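Local atomic coordinates of betainyl-CoA thiolase (Pseudomonas putida, PDB entry 2HLJ), a protein that probably acts on acyl-CoA thioesters, as an acyltransferase or thioesterase of the hot-dog superfamily. Residues 14-19 against 25-30; 81-84 against 90-93; 44-49 against 112-117; 94-99 against 103-108; 65-70 against 146-151. All coordinates share one frame; numbering follows the deposited sequence.

In the fold
Contacts 2 and 4 build the antiparallel sheet of the hot-dog fold: both use strand 89-98, paired in contact 2 with strand 75-85 and in contact 4 with strand 104-114, and both rest mainly on backbone hydrogen bonds. Contact 4 is buried, contact 2 only partly. Contacts 1 and 3 lie near opposite ends of helix 25-43 and are buried but small. Contact 1 is an aromatic stack, whereas contact 3 turns on a histidine-carboxylate bond. Contact 5 is partly buried and brings a late loop to strand 57-66 through side chains and a water. Contacts 4 and 5 adjoin, with centres about 8 Å apart, while Tyr-28 of contact 1 packs on Ala-106 of contact 4.

Contact 1 (14-19 against 25-30); sequences EDWVDY and DAFYLL
Trp-16 and Phe-27 stack where the loop after strand 6-11 meets the first turns of helix 25-43, the long helix that the sheet of a hot-dog fold wraps around. The two rings form an offset stack: the five-membered ring of Trp-16 and the ring of Phe-27 have centroids 4.1 Å apart and planes only 14° from parallel. Trp-16 CD1 lies over the middle of the benzene ring, 3.5 Å from Phe-27 CD1, and in return Phe-27 CB sits over the pyrrole face, 4.3 Å from the centroid of that Trp-16 ring. Phe-27 has CG anti to its carbonyl carbon (chi1 -71°), which carries the ring out from the helix to the loop, where Phe-27 CD2 also meets the backbone at Trp-16 O, 3.5 Å away. One turn on, Leu-30 faces the same way; its CD2 touches Trp-16 CZ2 at 3.9 Å and lies in plane at the edge of the Phe-27 ring. Leu-23 and backbone bonding to Arg-24 also hold Trp-16, and Leu-30 packs on Arg-24 of the second subunit. Replacing Phe-27 by an alanine would probably leave the indole without its stacked mate and less firmly held, opening a gap between loop and helix. Large flat side chains suit the site because two broad faces bury much apolar surface from few residues. The joint is thus made by dispersion and ring stacking, with no polar bond directly between the two segments.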
# COMPACT_ATOMS: atom_id res chain seq x y z
N GLU A 14 -18.60 -0.27 -5.76
CA GLU A 14 -19.12 -0.26 -4.41
C GLU A 14 -18.36 -1.19 -3.47
O GLU A 14 -18.34 -0.93 -2.28
CB GLU A 14 -20.59 -0.64 -4.40
CG GLU A 14 -21.32 -0.22 -3.13
CD GLU A 14 -22.85 -0.31 -3.25
OE1 GLU A 14 -23.38 -0.43 -4.38
OE2 GLU A 14 -23.51 -0.26 -2.19
N ASP A 15 -17.69 -2.22 -3.96
CA ASP A 15 -16.95 -3.08 -3.02
C ASP A 15 -15.55 -2.58 -2.70
O ASP A 15 -14.83 -3.22 -1.92
CB ASP A 15 -16.95 -4.57 -3.41
CG ASP A 15 -16.41 -4.82 -4.78
OD1 ASP A 15 -16.05 -3.84 -5.47
OD2 ASP A 15 -16.39 -6.01 -5.18
N TRP A 16 -15.21 -1.40 -3.21
CA TRP A 16 -13.96 -0.72 -2.83
C TRP A 16 -14.09 0.47 -1.89
O TRP A 16 -13.08 1.09 -1.52
CB TRP A 16 -13.24 -0.25 -4.09
CG TRP A 16 -12.70 -1.35 -4.94
CD1 TRP A 16 -12.68 -2.68 -4.65
CD2 TRP A 16 -12.08 -1.20 -6.19
NE1 TRP A 16 -12.09 -3.36 -5.65
CE2 TRP A 16 -11.69 -2.48 -6.61
CE3 TRP A 16 -11.79 -0.10 -7.00
CZ2 TRP A 16 -11.06 -2.70 -7.84
CZ3 TRP A 16 -11.16 -0.32 -8.21
CH2 TRP A 16 -10.79 -1.61 -8.62
N VAL A 17 -15.32 0.80 -1.50
CA VAL A 17 -15.58 1.99 -0.75
C VAL A 17 -16.11 1.66 0.63
O VAL A 17 -16.65 0.60 0.85
CB VAL A 17 -16.51 3.01 -1.49
CG1 VAL A 17 -15.98 3.31 -2.92
CG2 VAL A 17 -17.93 2.55 -1.54
N ASP A 18 -15.90 2.60 1.56
CA ASP A 18 -16.38 2.48 2.93
C ASP A 18 -17.83 2.97 2.97
O ASP A 18 -18.43 3.26 1.93
CB ASP A 18 -15.47 3.24 3.91
CG ASP A 18 -15.32 4.72 3.57
OD1 ASP A 18 -16.24 5.30 2.95
OD2 ASP A 18 -14.29 5.30 3.93
N TYR A 19 -18.40 3.01 4.17
CA TYR A 19 -19.80 3.33 4.37
C TYR A 19 -20.14 4.70 3.79
O TYR A 19 -21.25 4.93 3.32
CB TYR A 19 -20.14 3.24 5.89
CG TYR A 19 -21.63 3.12 6.17
CD1 TYR A 19 -22.35 1.98 5.81
CD2 TYR A 19 -22.32 4.14 6.81
CE1 TYR A 19 -23.74 1.88 6.07
CE2 TYR A 19 -23.69 4.04 7.07
CZ TYR A 19 -24.39 2.93 6.70
OH TYR A 19 -25.74 2.90 6.99
N ASP A 25 -8.03 2.84 1.40
CA ASP A 25 -6.61 3.03 1.13
C ASP A 25 -5.99 1.87 0.34
O ASP A 25 -5.24 2.09 -0.62
CB ASP A 25 -5.81 3.26 2.44
CG ASP A 25 -6.07 2.19 3.54
OD1 ASP A 25 -6.78 1.15 3.33
OD2 ASP A 25 -5.57 2.43 4.65
N ALA A 26 -6.36 0.64 0.71
CA ALA A 26 -5.73 -0.52 0.06
C ALA A 26 -6.11 -0.65 -1.42
O ALA A 26 -5.37 -1.22 -2.23
CB ALA A 26 -6.06 -1.79 0.82
N PHE A 27 -7.29 -0.14 -1.77
CA PHE A 27 -7.81 -0.28 -3.11
C PHE A 27 -7.21 0.76 -4.06
O PHE A 27 -7.20 0.55 -5.27
CB PHE A 27 -9.34 -0.31 -3.14
CG PHE A 27 -9.94 -1.57 -2.56
CD1 PHE A 27 -9.60 -2.80 -3.07
CD2 PHE A 27 -10.80 -1.53 -1.47
CE1 PHE A 27 -10.13 -3.97 -2.52
CE2 PHE A 27 -11.31 -2.67 -0.91
CZ PHE A 27 -10.97 -3.90 -1.44
N TYR A 28 -6.66 1.86 -3.52
CA TYR A 28 -5.80 2.72 -4.38
C TYR A 28 -4.61 1.87 -4.82
O TYR A 28 -4.27 1.84 -6.01
CB TYR A 28 -5.24 3.91 -3.64
CG TYR A 28 -6.14 5.04 -3.20
CD1 TYR A 28 -6.96 4.92 -2.10
CD2 TYR A 28 -6.05 6.31 -3.81
CE1 TYR A 28 -7.72 5.97 -1.66
CE2 TYR A 28 -6.80 7.38 -3.37
CZ TYR A 28 -7.64 7.21 -2.28
OH TYR A 28 -8.40 8.26 -1.79
N LEU A 29 -3.99 1.16 -3.87
CA LEU A 29 -2.88 0.25 -4.17
C LEU A 29 -3.26 -0.92 -5.07
O LEU A 29 -2.46 -1.33 -5.90
CB LEU A 29 -2.16 -0.23 -2.90
CG LEU A 29 -0.72 -0.71 -3.06
CD1 LEU A 29 0.28 0.43 -3.40
CD2 LEU A 29 -0.24 -1.41 -1.76
N LEU A 30 -4.48 -1.46 -4.95
CA LEU A 30 -4.95 -2.47 -5.89
C LEU A 30 -5.00 -1.98 -7.33
O LEU A 30 -4.57 -2.69 -8.26
CB LEU A 30 -6.33 -3.03 -5.47
CG LEU A 30 -6.80 -4.19 -6.34
CD1 LEU A 30 -5.82 -5.35 -6.30
CD2 LEU A 30 -8.22 -4.66 -5.97

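Contact 2 (81-84 against 90-93); sequences QILG and LHVY
A classic beta bulge breaks the register of the antiparallel hairpin of strands 75-85 and 89-98, setting Leu-83 and Gly-84 opposite His-91. Before it the pairing is regular: Gln-81 N reaches Tyr-93 O at 2.9 Å in a nearly straight bond (170°), and Tyr-93 N returns one to Gln-81 O. At the bulge His-91 O takes Leu-83 N at 2.8 Å and, weakly, Gly-84 N at 3.4 Å, while His-91 N is bonded to Gly-84 O at 2.8 Å. Glycine suits position 84: its phi of 169° is unusual, and a side chain would point toward His-91. Leu-83 CD1 lies over the imidazole face, 3.7 Å from the centroid of the His-91 ring, a CH-pi contact, and is also 3.8 Å from Tyr-93 CB. His-91 holds CG anti to the backbone N (chi1 -172°), which presents that face to the leucine. On the other side of the sheet, branched Ile-82 packs against Leu-133, Leu-136 and Val-137 of helix 127-138. The bulge therefore costs the ladder little: one carbonyl serves one amide well and a second weakly, and a methyl covers an imidazole whose NE2 is bonded to the carboxylate of Glu-109.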
# COMPACT_ATOMS: atom_id res chain seq x y z
N GLN A 81 5.44 5.89 -14.64
CA GLN A 81 6.82 6.17 -15.10
C GLN A 81 7.80 5.13 -14.56
O GLN A 81 7.68 4.65 -13.40
CB GLN A 81 7.28 7.52 -14.65
CG GLN A 81 6.40 8.65 -15.07
CD GLN A 81 7.07 10.01 -14.83
OE1 GLN A 81 8.21 10.22 -15.21
NE2 GLN A 81 6.32 10.94 -14.22
N ILE A 82 8.77 4.80 -15.39
CA ILE A 82 9.85 3.92 -15.02
C ILE A 82 10.97 4.85 -14.54
O ILE A 82 11.47 5.66 -15.31
CB ILE A 82 10.27 3.01 -16.21
CG1 ILE A 82 9.11 2.04 -16.52
CG2 ILE A 82 11.54 2.22 -15.89
CD1 ILE A 82 9.25 1.35 -17.84
N LEU A 83 11.34 4.72 -13.27
CA LEU A 83 12.34 5.58 -12.68
C LEU A 83 13.73 5.00 -12.85
O LEU A 83 14.71 5.73 -12.80
CB LEU A 83 12.07 5.75 -11.19
CG LEU A 83 10.67 6.23 -10.87
CD1 LEU A 83 10.45 6.21 -9.37
CD2 LEU A 83 10.45 7.60 -11.50
N GLY A 84 13.82 3.70 -13.09
CA GLY A 84 15.13 3.02 -13.10
C GLY A 84 14.94 1.52 -13.11
O GLY A 84 13.85 1.05 -12.81
N LEU A 90 12.82 -3.44 -10.92
CA LEU A 90 12.21 -2.33 -11.61
C LEU A 90 11.78 -1.27 -10.58
O LEU A 90 11.18 -1.61 -9.58
CB LEU A 90 11.03 -2.84 -12.43
CG LEU A 90 10.32 -1.87 -13.37
CD1 LEU A 90 11.26 -1.23 -14.39
CD2 LEU A 90 9.15 -2.60 -14.06
N HIS A 91 12.14 -0.01 -10.83
CA HIS A 91 11.77 1.10 -9.95
C HIS A 91 10.70 1.91 -10.69
O HIS A 91 10.95 2.44 -11.77
CB HIS A 91 13.03 1.89 -9.62
CG HIS A 91 12.86 2.95 -8.58
ND1 HIS A 91 13.81 3.93 -8.37
CD2 HIS A 91 11.86 3.19 -7.69
CE1 HIS A 91 13.41 4.72 -7.39
NE2 HIS A 91 12.23 4.29 -6.96
N VAL A 92 9.49 1.95 -10.14
CA VAL A 92 8.34 2.54 -10.83
C VAL A 92 7.57 3.54 -9.98
O VAL A 92 7.66 3.54 -8.76
CB VAL A 92 7.35 1.45 -11.32
CG1 VAL A 92 8.08 0.49 -12.25
CG2 VAL A 92 6.75 0.71 -10.16
N TYR A 93 6.81 4.40 -10.65
CA TYR A 93 6.05 5.45 -9.99
C TYR A 93 4.71 5.49 -10.66
O TYR A 93 4.66 5.65 -11.88
CB TYR A 93 6.76 6.81 -10.17
CG TYR A 93 6.08 8.01 -9.51
CD1 TYR A 93 6.27 8.28 -8.18
CD2 TYR A 93 5.28 8.88 -10.23
CE1 TYR A 93 5.69 9.36 -7.56
CE2 TYR A 93 4.68 9.97 -9.63
CZ TYR A 93 4.89 10.20 -8.28
OH TYR A 93 4.37 11.30 -7.63

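Contact 3 (44-49 against 112-117); sequences GLDADS and LLHVDL
Leu-45 and Asp-46 are the central residues of a type II turn, Gly-44 to Ala-47, and they face His-114 at the end of strand 104-114. Gly-44, with positive phi, is the C-prime residue of a Schellman motif that ends helix 25-43, and a type I turn from Asp-46 to Ser-49 follows. The backbones stay well apart, Leu-45 CA and His-114 CA being 9.7 Å from each other, so side chains must bridge them. His-114, its CG anti to the backbone N (chi1 -175°), reaches out until NE2 donates to Asp-46 OD2 at 2.6 Å with an angle of 160°. The oxygen uses its syn lone pair and lies close to the imidazole plane; carboxylate and ring are nearly coplanar, 17° apart. An acid suits this spot because OD2 also bonds to Ser-56 OG, and a histidine because its second nitrogen, ND1, is engaged by Ala-123 O. Leu-45 adds an apolar flank, its CD1 lying off-centre 4.2 Å from the His-114 ring centroid. Leu-45 also touches Met-40 of helix 25-43 and Leu-57, while Phe-125 meets the histidine ring, so the contact joins the C-terminal end of helix 25-43 to the end of strand 104-114 and the start of strand 57-66.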
# COMPACT_ATOMS: atom_id res chain seq x y z
N GLY A 44 5.51 -7.20 -22.55
CA GLY A 44 5.50 -8.64 -22.85
C GLY A 44 6.40 -9.44 -21.95
O GLY A 44 6.95 -10.44 -22.36
N LEU A 45 6.51 -9.06 -20.69
CA LEU A 45 7.43 -9.73 -19.77
C LEU A 45 6.87 -11.09 -19.42
O LEU A 45 5.76 -11.18 -18.90
CB LEU A 45 7.66 -8.93 -18.51
CG LEU A 45 8.50 -9.62 -17.42
CD1 LEU A 45 9.93 -9.87 -17.84
CD2 LEU A 45 8.48 -8.83 -16.13
N ASP A 46 7.64 -12.13 -19.72
CA ASP A 46 7.25 -13.52 -19.47
C ASP A 46 5.87 -13.85 -20.03
O ASP A 46 5.13 -14.62 -19.43
CB ASP A 46 7.30 -13.83 -17.98
CG ASP A 46 8.69 -13.70 -17.41
OD1 ASP A 46 9.65 -14.30 -17.97
OD2 ASP A 46 8.84 -13.02 -16.38
N ALA A 47 5.58 -13.31 -21.21
CA ALA A 47 4.25 -13.39 -21.83
C ALA A 47 3.78 -14.80 -22.16
O ALA A 47 2.57 -15.07 -22.26
CB ALA A 47 4.23 -12.53 -23.10
N ASP A 48 4.71 -15.70 -22.35
CA ASP A 48 4.36 -17.03 -22.76
C ASP A 48 4.37 -18.05 -21.62
O ASP A 48 4.31 -19.26 -21.88
CB ASP A 48 5.32 -17.44 -23.88
CG ASP A 48 5.19 -16.54 -25.10
OD1 ASP A 48 4.05 -16.11 -25.44
OD2 ASP A 48 6.24 -16.27 -25.72
N SER A 49 4.48 -17.59 -20.38
CA SER A 49 4.55 -18.51 -19.22
C SER A 49 3.59 -18.07 -18.11
O SER A 49 2.83 -17.10 -18.29
CB SER A 49 5.96 -18.58 -18.66
OG SER A 49 6.28 -17.40 -17.94
N LEU A 112 10.15 -3.39 -7.46
CA LEU A 112 9.65 -4.73 -7.79
C LEU A 112 10.82 -5.60 -8.22
O LEU A 112 11.76 -5.10 -8.82
CB LEU A 112 8.64 -4.61 -8.93
CG LEU A 112 7.51 -3.58 -8.80
CD1 LEU A 112 7.32 -2.85 -10.06
CD2 LEU A 112 6.20 -4.30 -8.42
N LEU A 113 10.77 -6.88 -7.84
CA LEU A 113 11.79 -7.88 -8.11
C LEU A 113 11.27 -8.88 -9.12
O LEU A 113 10.15 -9.42 -8.94
CB LEU A 113 12.15 -8.64 -6.82
CG LEU A 113 13.16 -9.79 -6.94
CD1 LEU A 113 14.50 -9.27 -7.39
CD2 LEU A 113 13.32 -10.54 -5.63
N HIS A 114 12.06 -9.14 -10.17
CA HIS A 114 11.72 -10.18 -11.13
C HIS A 114 12.18 -11.50 -10.55
O HIS A 114 13.34 -11.66 -10.20
CB HIS A 114 12.36 -9.91 -12.50
CG HIS A 114 11.96 -10.87 -13.58
ND1 HIS A 114 12.87 -11.42 -14.46
CD2 HIS A 114 10.75 -11.35 -13.96
CE1 HIS A 114 12.25 -12.22 -15.31
NE2 HIS A 114 10.96 -12.20 -15.04
N VAL A 115 11.26 -12.44 -10.46
CA VAL A 115 11.53 -13.70 -9.77
C VAL A 115 11.44 -14.87 -10.73
O VAL A 115 10.61 -14.89 -11.61
CB VAL A 115 10.58 -13.93 -8.55
CG1 VAL A 115 10.67 -12.79 -7.59
CG2 VAL A 115 9.15 -14.12 -8.98
N ASP A 116 12.30 -15.85 -10.54
CA ASP A 116 12.28 -17.09 -11.29
C ASP A 116 11.18 -18.00 -10.76
O ASP A 116 11.21 -18.39 -9.60
CB ASP A 116 13.63 -17.80 -11.13
CG ASP A 116 13.75 -19.05 -12.00
OD1 ASP A 116 13.48 -18.96 -13.22
OD2 ASP A 116 14.14 -20.11 -11.48
N LEU A 117 10.21 -18.34 -11.61
CA LEU A 117 9.19 -19.35 -11.28
C LEU A 117 8.43 -19.01 -10.02
O LEU A 117 7.65 -18.07 -10.03
CB LEU A 117 9.81 -20.75 -11.15
CG LEU A 117 10.57 -21.22 -12.39
CD1 LEU A 117 11.24 -22.56 -12.11
CD2 LEU A 117 9.64 -21.26 -13.63

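Contact 4 (94-99 against 103-108); sequences HSLHRA and EVLAAS
His-94 O is held by two neighbouring groups of the opposite strand: Ser-108 N donates to it at 2.8 Å, and Ala-107 CA approaches at 3.2 Å as a CA-H...O contact. His-94 N answers with a bond to Ser-108 O, making a regular antiparallel hydrogen-bonded pair between strands 89-98 and 104-114. Farther along, Leu-96 N bonds to Ala-106 O, and as segment 103-108 turns a corner Leu-105 N finds Leu-96 O at 2.9 Å. Water 1 carries the link onward between Arg-98 N and Glu-103 O. On the face of Ser-95 and Ala-107, Ser-95 OG and His-97 NE2 share a hydrogen bond of 2.6 Å, the hydroxyl lying in the imidazole plane. Chi1 of 57°, with OG between the backbone N and carbonyl carbon, brings the Ser-95 hydroxyl to this imidazole two residues on. Val-104 CG1 wedges beside this pair, 3.6 Å from His-97 CE1 and 3.7 Å from Ser-95 CB. The Leu-105 side chain crosses that of Arg-98 at about a right angle, its CD1 4.1 Å from Arg-98 CG. On the face turned to helix 25-43, Ala-106 is small enough to lie beneath Tyr-28, while His-94 bonds to Thr-80 and Thr-36. Backbone bonds thus satisfy most of this buried ladder, but Ala-106 N, next to the corner, has no partner in the model, probably part of the cost of the turn.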
# COMPACT_ATOMS: atom_id res chain seq x y z
N HIS A 94 3.64 5.25 -9.90
CA HIS A 94 2.28 5.34 -10.38
C HIS A 94 1.62 6.57 -9.78
O HIS A 94 1.88 6.92 -8.62
CB HIS A 94 1.45 4.12 -9.95
CG HIS A 94 1.89 2.81 -10.52
ND1 HIS A 94 1.92 2.55 -11.88
CD2 HIS A 94 2.25 1.67 -9.90
CE1 HIS A 94 2.30 1.31 -12.07
NE2 HIS A 94 2.47 0.73 -10.89
N SER A 95 0.77 7.23 -10.56
CA SER A 95 -0.05 8.31 -10.06
C SER A 95 -1.51 8.07 -10.51
O SER A 95 -1.76 7.42 -11.54
CB SER A 95 0.49 9.69 -10.48
OG SER A 95 0.60 9.80 -11.91
N LEU A 96 -2.44 8.51 -9.69
CA LEU A 96 -3.86 8.28 -9.94
C LEU A 96 -4.51 9.59 -10.30
O LEU A 96 -4.25 10.61 -9.68
CB LEU A 96 -4.57 7.67 -8.73
CG LEU A 96 -6.00 7.13 -8.94
CD1 LEU A 96 -6.06 5.89 -9.81
CD2 LEU A 96 -6.68 6.89 -7.60
N HIS A 97 -5.41 9.54 -11.29
CA HIS A 97 -5.98 10.75 -11.90
C HIS A 97 -7.46 10.58 -12.21
O HIS A 97 -7.95 9.44 -12.36
CB HIS A 97 -5.26 11.06 -13.23
CG HIS A 97 -3.77 11.17 -13.10
ND1 HIS A 97 -3.10 12.37 -13.12
CD2 HIS A 97 -2.82 10.22 -12.96
CE1 HIS A 97 -1.81 12.16 -12.95
NE2 HIS A 97 -1.61 10.86 -12.84
N ARG A 98 -8.14 11.72 -12.34
CA ARG A 98 -9.51 11.79 -12.86
C ARG A 98 -9.68 13.02 -13.73
O ARG A 98 -8.91 13.97 -13.61
CB ARG A 98 -10.54 11.83 -11.73
CG ARG A 98 -10.54 13.09 -10.89
CD ARG A 98 -11.61 12.96 -9.80
NE ARG A 98 -11.73 14.14 -8.94
CZ ARG A 98 -12.36 15.27 -9.24
NH1 ARG A 98 -12.92 15.46 -10.43
NH2 ARG A 98 -12.40 16.25 -8.35
N ALA A 99 -10.68 12.99 -14.61
CA ALA A 99 -10.93 14.13 -15.52
C ALA A 99 -11.38 15.36 -14.74
O ALA A 99 -12.12 15.26 -13.75
CB ALA A 99 -12.00 13.76 -16.56
N GLU A 103 -4.57 17.76 -10.40
CA GLU A 103 -3.48 17.32 -9.52
C GLU A 103 -3.69 15.83 -9.19
O GLU A 103 -4.79 15.29 -9.38
CB GLU A 103 -3.39 18.15 -8.25
CG GLU A 103 -4.60 18.15 -7.32
CD GLU A 103 -4.46 19.13 -6.12
OE1 GLU A 103 -4.68 20.36 -6.34
OE2 GLU A 103 -4.17 18.66 -4.97
N VAL A 104 -2.64 15.15 -8.75
CA VAL A 104 -2.82 13.74 -8.50
C VAL A 104 -3.72 13.49 -7.29
O VAL A 104 -3.70 14.24 -6.31
CB VAL A 104 -1.49 12.95 -8.38
CG1 VAL A 104 -0.68 13.09 -9.66
CG2 VAL A 104 -0.70 13.39 -7.15
N LEU A 105 -4.50 12.43 -7.38
CA LEU A 105 -5.31 11.93 -6.30
C LEU A 105 -4.51 11.13 -5.30
O LEU A 105 -4.84 11.08 -4.10
CB LEU A 105 -6.42 11.04 -6.87
CG LEU A 105 -7.30 11.67 -7.96
CD1 LEU A 105 -8.32 10.69 -8.46
CD2 LEU A 105 -7.99 12.89 -7.37
N ALA A 106 -3.54 10.39 -5.84
CA ALA A 106 -2.61 9.57 -5.07
C ALA A 106 -1.42 9.25 -5.96
O ALA A 106 -1.53 9.35 -7.18
CB ALA A 106 -3.27 8.28 -4.64
N ALA A 107 -0.32 8.88 -5.34
CA ALA A 107 0.93 8.49 -6.05
C ALA A 107 1.65 7.41 -5.25
O ALA A 107 1.54 7.37 -4.00
CB ALA A 107 1.80 9.73 -6.25
N SER A 108 2.39 6.53 -5.92
CA SER A 108 3.12 5.48 -5.24
C SER A 108 4.41 5.20 -5.94
O SER A 108 4.42 4.97 -7.15
CB SER A 108 2.30 4.17 -5.25
OG SER A 108 2.98 3.19 -4.50
O HOH W 1 -6.60 14.09 -11.23

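Contact 5 (65-70 against 146-151); sequences NYLHEV and PQYMGR
Asn-65, Leu-67 and Tyr-148 meet where strand 57-66 receives the loop after helix 127-138. Tyr-148, at the centre of an inverse gamma turn, keeps CG anti to its carbonyl carbon (chi1 -63°), laying its ring between neighbours. Leu-67 CD2 stands over one face, 4.3 Å from the ring centroid of Tyr-148, with Gln-147 CG over the opposite face. The other methyl, Leu-67 CD1, is 3.4 Å from Tyr-148 OH. Chi1 of -65° brings the Asn-65 amide across the near end of the ring, tilted 40° to it, with CG 3.6 Å from Tyr-148 CD1. Asn-65 OD1 accepts from water 2 at 2.9 Å, a water also 2.7 Å from Tyr-148 O, and bonds to His-63 ND1; an amide suits a place with two polar partners. Arg-151, bent at its second torsion, turns a guanidinium face to Tyr-148 CD1, which lies 3.7 Å above the guanidinium plane. With a serine in place of Tyr-148, Leu-67 would probably lose its aromatic partner and the Arg-151 guanidinium, without that carbon, be freer to turn. Tyr-148 also packs on Ala-107 of strand 104-114, Tyr-93 OH of strand 89-98 bonds to its N, and Asn-65 pairs with a strand of the second subunit, continuing the sheet.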
# COMPACT_ATOMS: atom_id res chain seq x y z
N ASN A 65 1.33 7.96 -1.15
CA ASN A 65 0.75 9.20 -0.64
C ASN A 65 -0.65 9.34 -1.12
O ASN A 65 -0.88 9.27 -2.32
CB ASN A 65 1.56 10.36 -1.12
CG ASN A 65 2.94 10.33 -0.56
OD1 ASN A 65 3.80 9.60 -1.06
ND2 ASN A 65 3.15 11.05 0.52
N TYR A 66 -1.57 9.63 -0.20
CA TYR A 66 -2.98 9.81 -0.58
C TYR A 66 -3.31 11.29 -0.42
O TYR A 66 -3.30 11.79 0.69
CB TYR A 66 -3.88 8.99 0.33
CG TYR A 66 -3.56 7.51 0.39
CD1 TYR A 66 -2.67 7.00 1.35
CD2 TYR A 66 -4.24 6.60 -0.42
CE1 TYR A 66 -2.42 5.65 1.44
CE2 TYR A 66 -4.01 5.27 -0.31
CZ TYR A 66 -3.09 4.79 0.59
OH TYR A 66 -2.89 3.43 0.65
N LEU A 67 -3.53 11.97 -1.54
CA LEU A 67 -3.78 13.42 -1.55
C LEU A 67 -5.26 13.74 -1.50
O LEU A 67 -5.64 14.76 -0.95
CB LEU A 67 -3.11 14.07 -2.77
CG LEU A 67 -1.58 13.99 -2.88
CD1 LEU A 67 -0.89 14.36 -1.55
CD2 LEU A 67 -1.09 12.65 -3.33
N HIS A 68 -6.11 12.86 -2.05
CA HIS A 68 -7.53 13.12 -2.16
C HIS A 68 -8.35 11.85 -2.07
O HIS A 68 -7.97 10.76 -2.53
CB HIS A 68 -7.84 13.79 -3.48
CG HIS A 68 -7.19 15.12 -3.63
ND1 HIS A 68 -7.71 16.26 -3.06
CD2 HIS A 68 -6.03 15.49 -4.22
CE1 HIS A 68 -6.92 17.28 -3.32
NE2 HIS A 68 -5.89 16.84 -4.02
N GLU A 69 -9.49 12.01 -1.42
CA GLU A 69 -10.53 10.99 -1.39
C GLU A 69 -11.05 10.76 -2.78
O GLU A 69 -11.06 11.68 -3.62
CB GLU A 69 -11.67 11.39 -0.44
CG GLU A 69 -12.62 12.46 -1.01
CD GLU A 69 -11.95 13.85 -1.20
OE1 GLU A 69 -10.92 14.13 -0.52
OE2 GLU A 69 -12.45 14.65 -2.02
N VAL A 70 -11.50 9.54 -3.04
CA VAL A 70 -12.07 9.20 -4.32
C VAL A 70 -13.40 8.55 -4.04
O VAL A 70 -13.50 7.62 -3.24
CB VAL A 70 -11.13 8.27 -5.11
CG1 VAL A 70 -11.73 7.93 -6.44
CG2 VAL A 70 -9.76 8.95 -5.30
N PRO A 146 8.26 13.09 -11.07
CA PRO A 146 7.58 12.46 -9.95
C PRO A 146 7.76 13.25 -8.67
O PRO A 146 8.88 13.49 -8.21
CB PRO A 146 8.25 11.08 -9.86
CG PRO A 146 8.80 10.86 -11.24
CD PRO A 146 9.31 12.21 -11.61
N GLN A 147 6.65 13.69 -8.10
CA GLN A 147 6.72 14.51 -6.92
C GLN A 147 6.97 13.71 -5.63
O GLN A 147 7.78 14.11 -4.80
CB GLN A 147 5.44 15.32 -6.81
CG GLN A 147 5.45 16.31 -5.69
CD GLN A 147 4.20 17.15 -5.66
OE1 GLN A 147 3.39 17.10 -6.60
NE2 GLN A 147 4.02 17.92 -4.58
N TYR A 148 6.29 12.58 -5.50
CA TYR A 148 6.23 11.82 -4.24
C TYR A 148 7.25 10.68 -4.25
O TYR A 148 6.92 9.48 -4.39
CB TYR A 148 4.78 11.35 -4.00
CG TYR A 148 3.87 12.55 -3.84
CD1 TYR A 148 3.69 13.16 -2.62
CD2 TYR A 148 3.21 13.09 -4.94
CE1 TYR A 148 2.90 14.29 -2.49
CE2 TYR A 148 2.39 14.21 -4.81
CZ TYR A 148 2.27 14.80 -3.59
OH TYR A 148 1.48 15.89 -3.48
N MSE A 149 8.50 11.10 -4.10
CA MSE A 149 9.66 10.25 -4.16
C MSE A 149 10.42 10.41 -2.90
O MSE A 149 10.51 11.51 -2.39
CB MSE A 149 10.58 10.76 -5.26
CG MSE A 149 9.93 10.73 -6.57
SE MSE A 149 10.26 8.99 -7.21
CE MSE A 149 11.94 9.70 -8.16
N GLY A 150 11.06 9.34 -2.43
CA GLY A 150 11.92 9.41 -1.26
C GLY A 150 11.17 9.90 -0.04
O GLY A 150 11.76 10.49 0.85
N ARG A 151 9.87 9.62 0.04
CA ARG A 151 9.06 10.17 1.13
C ARG A 151 9.21 9.38 2.44
O ARG A 151 9.38 8.16 2.43
CB ARG A 151 7.58 10.24 0.71
CG ARG A 151 7.31 11.20 -0.43
CD ARG A 151 7.73 12.57 0.01
NE ARG A 151 7.43 13.63 -0.93
CZ ARG A 151 6.55 14.61 -0.73
NH1 ARG A 151 5.82 14.67 0.39
NH2 ARG A 151 6.40 15.54 -1.67
O HOH W 2 5.45 7.89 -2.79